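Local coordinates for P22 protein (Trypanosoma brucei, PDB 3JV1) that probably acts in trypanosome mitochondria as an accessory factor for RNA editing of the cytochrome oxidase subunit II transcript, and belongs to the Mam33 family, at residues K83-G88 / V101-D106. Sequence-based numbering, arbitrary orientation.
Sequences KALVFG and VCFRHD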
ATOM      1  N   LYS A  83      -0.515  10.430  24.535  1.00 34.94           N
ATOM      2  CA  LYS A  83      -0.022   9.139  24.056  1.00 35.02           C
ATOM      3  C   LYS A  83      -1.196   8.247  23.667  1.00 34.27           C
ATOM      4  O   LYS A  83      -2.335   8.515  24.038  1.00 33.88           O
ATOM      5  CB  LYS A  83       0.802   8.449  25.144  1.00 33.88           C
ATOM      6  CG  LYS A  83       1.999   9.251  25.615  1.00 38.63           C
ATOM      7  CD  LYS A  83       2.762   8.508  26.715  1.00 41.24           C
ATOM      8  CE  LYS A  83       3.925   9.339  27.243  1.00 43.70           C
ATOM      9  NZ  LYS A  83       4.908   9.661  26.164  1.00 46.03           N
ATOM     10  N   ALA A  84      -0.925   7.183  22.922  1.00 32.01           N
ATOM     11  CA  ALA A  84      -1.998   6.287  22.529  1.00 32.89           C
ATOM     12  C   ALA A  84      -1.616   4.816  22.482  1.00 31.47           C
ATOM     13  O   ALA A  84      -0.503   4.452  22.112  1.00 29.85           O
ATOM     14  CB  ALA A  84      -2.553   6.709  21.176  1.00 31.74           C
ATOM     15  N   LEU A  85      -2.570   3.981  22.876  1.00 31.49           N
ATOM     16  CA  LEU A  85      -2.426   2.536  22.834  1.00 30.85           C
ATOM     17  C   LEU A  85      -3.262   2.249  21.589  1.00 33.21           C
ATOM     18  O   LEU A  85      -4.447   2.591  21.550  1.00 32.32           O
ATOM     19  CB  LEU A  85      -3.086   1.891  24.053  1.00 33.37           C
ATOM     20  CG  LEU A  85      -2.318   0.828  24.843  1.00 35.19           C
ATOM     21  CD1 LEU A  85      -3.230   0.254  25.918  1.00 31.75           C
ATOM     22  CD2 LEU A  85      -1.814  -0.264  23.925  1.00 33.36           C
ATOM     23  N   VAL A  86      -2.651   1.645  20.575  1.00 31.85           N
ATOM     24  CA  VAL A  86      -3.349   1.358  19.332  1.00 31.51           C
ATOM     25  C   VAL A  86      -3.507  -0.133  19.052  1.00 31.76           C
ATOM     26  O   VAL A  86      -2.526  -0.845  18.859  1.00 32.00           O
ATOM     27  CB  VAL A  86      -2.620   2.028  18.144  1.00 32.37           C
ATOM     28  CG1 VAL A  86      -3.433   1.863  16.866  1.00 32.53           C
ATOM     29  CG2 VAL A  86      -2.403   3.512  18.444  1.00 31.56           C
ATOM     30  N   PHE A  87      -4.754  -0.592  19.028  1.00 30.85           N
ATOM     31  CA  PHE A  87      -5.080  -1.991  18.777  1.00 31.14           C
ATOM     32  C   PHE A  87      -5.465  -2.224  17.319  1.00 33.39           C
ATOM     33  O   PHE A  87      -6.433  -1.635  16.822  1.00 33.57           O
ATOM     34  CB  PHE A  87      -6.252  -2.426  19.661  1.00 31.21           C
ATOM     35  CG  PHE A  87      -5.949  -2.410  21.136  1.00 33.27           C
ATOM     36  CD1 PHE A  87      -5.488  -3.560  21.780  1.00 30.09           C
ATOM     37  CD2 PHE A  87      -6.118  -1.246  21.879  1.00 29.65           C
ATOM     38  CE1 PHE A  87      -5.204  -3.543  23.142  1.00 33.74           C
ATOM     39  CE2 PHE A  87      -5.835  -1.218  23.248  1.00 29.87           C
ATOM     40  CZ  PHE A  87      -5.378  -2.370  23.881  1.00 31.27           C
ATOM     41  N   GLY A  88      -4.699  -3.072  16.639  1.00 32.38           N
ATOM     42  CA  GLY A  88      -4.997  -3.402  15.259  1.00 32.88           C
ATOM     43  C   GLY A  88      -5.934  -4.581  15.374  1.00 34.72           C
ATOM     44  O   GLY A  88      -5.541  -5.632  15.887  1.00 33.79           O
ATOM     45  N   VAL A 101      -0.926  -4.894  18.780  1.00 31.10           N
ATOM     46  CA  VAL A 101      -1.029  -3.947  19.881  1.00 29.78           C
ATOM     47  C   VAL A 101       0.229  -3.099  19.799  1.00 29.55           C
ATOM     48  O   VAL A 101       1.339  -3.601  19.996  1.00 29.44           O
ATOM     49  CB  VAL A 101      -1.057  -4.626  21.263  1.00 29.71           C
ATOM     50  CG1 VAL A 101      -1.076  -3.552  22.355  1.00 30.12           C
ATOM     51  CG2 VAL A 101      -2.272  -5.517  21.385  1.00 31.09           C
ATOM     52  N   CYS A 102       0.053  -1.822  19.477  1.00 29.60           N
ATOM     53  CA  CYS A 102       1.165  -0.893  19.361  1.00 32.56           C
ATOM     54  C   CYS A 102       1.009   0.210  20.386  1.00 32.81           C
ATOM     55  O   CYS A 102      -0.097   0.487  20.863  1.00 31.41           O
ATOM     56  CB  CYS A 102       1.182  -0.230  17.980  1.00 33.59           C
ATOM     57  SG  CYS A 102       1.037  -1.357  16.609  1.00 40.09           S
ATOM     58  N   PHE A 103       2.129   0.834  20.727  1.00 32.83           N
ATOM     59  CA  PHE A 103       2.092   1.958  21.635  1.00 33.22           C
ATOM     60  C   PHE A 103       2.702   3.143  20.904  1.00 31.53           C
ATOM     61  O   PHE A 103       3.762   3.027  20.297  1.00 32.90           O
ATOM     62  CB  PHE A 103       2.877   1.711  22.913  1.00 30.56           C
ATOM     63  CG  PHE A 103       2.685   2.799  23.928  1.00 33.84           C
ATOM     64  CD1 PHE A 103       1.502   2.882  24.650  1.00 34.56           C
ATOM     65  CD2 PHE A 103       3.649   3.787  24.106  1.00 35.61           C
ATOM     66  CE1 PHE A 103       1.278   3.936  25.535  1.00 35.83           C
ATOM     67  CE2 PHE A 103       3.431   4.844  24.988  1.00 36.38           C
ATOM     68  CZ  PHE A 103       2.241   4.915  25.702  1.00 36.14           C
ATOM     69  N   ARG A 104       2.020   4.280  20.953  1.00 30.99           N
ATOM     70  CA  ARG A 104       2.507   5.476  20.291  1.00 33.57           C
ATOM     71  C   ARG A 104       2.752   6.604  21.282  1.00 33.39           C
ATOM     72  O   ARG A 104       1.817   7.131  21.880  1.00 31.00           O
ATOM     73  CB  ARG A 104       1.500   5.923  19.229  1.00 33.32           C
ATOM     74  CG  ARG A 104       1.261   4.886  18.155  1.00 34.44           C
ATOM     75  CD  ARG A 104       2.536   4.587  17.386  1.00 35.28           C
ATOM     76  NE  ARG A 104       2.323   3.548  16.382  1.00 36.70           N
ATOM     77  CZ  ARG A 104       3.012   2.414  16.321  1.00 36.34           C
ATOM     78  NH1 ARG A 104       3.974   2.161  17.206  1.00 33.77           N
ATOM     79  NH2 ARG A 104       2.731   1.526  15.378  1.00 36.65           N
ATOM     80  N   HIS A 105       4.017   6.963  21.460  1.00 34.46           N
ATOM     81  CA  HIS A 105       4.370   8.042  22.370  1.00 37.66           C
ATOM     82  C   HIS A 105       3.842   9.363  21.815  1.00 38.68           C
ATOM     83  O   HIS A 105       3.407  10.239  22.564  1.00 37.31           O
ATOM     84  CB  HIS A 105       5.889   8.114  22.536  1.00 38.77           C
ATOM     85  CG  HIS A 105       6.441   7.067  23.450  1.00 41.44           C
ATOM     86  ND1 HIS A 105       6.268   7.107  24.816  1.00 39.72           N
ATOM     87  CD2 HIS A 105       7.144   5.938  23.193  1.00 41.22           C
ATOM     88  CE1 HIS A 105       6.840   6.050  25.362  1.00 39.95           C
ATOM     89  NE2 HIS A 105       7.379   5.324  24.399  1.00 41.95           N
ATOM     90  N   ASP A 106       3.884   9.494  20.496  1.00 37.51           N
ATOM     91  CA  ASP A 106       3.406  10.701  19.843  1.00 38.90           C
ATOM     92  C   ASP A 106       1.933  10.508  19.504  1.00 38.72           C
ATOM     93  O   ASP A 106       1.594  10.104  18.391  1.00 37.36           O
ATOM     94  CB  ASP A 106       4.205  10.959  18.566  1.00 39.00           C
ATOM     95  CG  ASP A 106       3.902  12.312  17.953  1.00 40.42           C
ATOM     96  OD1 ASP A 106       2.811  12.855  18.221  1.00 41.42           O
ATOM     97  OD2 ASP A 106       4.752  12.823  17.195  1.00 39.77           O
TER
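Ala84 pairs with Arg104 and Val86 with Cys102 as antiparallel hydrogen-bonded pairs, knitting 83-88 to 101-104 with four main-chain bonds. Leu85 with Phe103, between these pairs, and Phe87 with Val101, beyond Val86 and Cys102, are non-hydrogen-bonded pairs, all four side chains on one face of the sheet. Packing is tight here: Leu85 CD2 meets Val101 CG1 at 3.7 Å, while Phe87 and Val101 lie side by side, CD1 of the Phe87 ring 3.8 Å from Val101 CG2. Helix 135-146 covers this end through Phe141, Tyr144 and Leu145. A chi1 of -172° carries the Phe103 ring across toward 83-88, with Ala84 O over one face, 3.6 Å from Phe103 CD1. Phe180 of the second subunit meets this ring edge-to-face. On the other face of the sheet, Val86 CG2 touches Arg104 CG at 3.9 Å, the two side chains crossing at about a right angle. A bend at chi2 (-62°) turns the arginine back along its own strand, so that its guanidinium lies over Cys102 CB and NH1 bonds to Tyr125 O and, from above the carbonyl plane, Phe103 O. The 83/105 end is looser and more exposed. Lys83 runs past the edge of the Phe103 ring, Lys83 CD 3.8 Å from Phe103 CZ, then bends at its last torsion to place NZ 3.2 Å from His105 ND1, in the imidazole plane. His105 NE2 bonds to Glu172 of the second subunit, so the imidazole links this lysine to the subunit interface. Asp106 then caps helix 107-111. The whole is an antiparallel beta hairpin, 83-92 with 95-104, whose second strand is an edge strand, within this chain, of the antiparallel sheet of this Mam33-family fold.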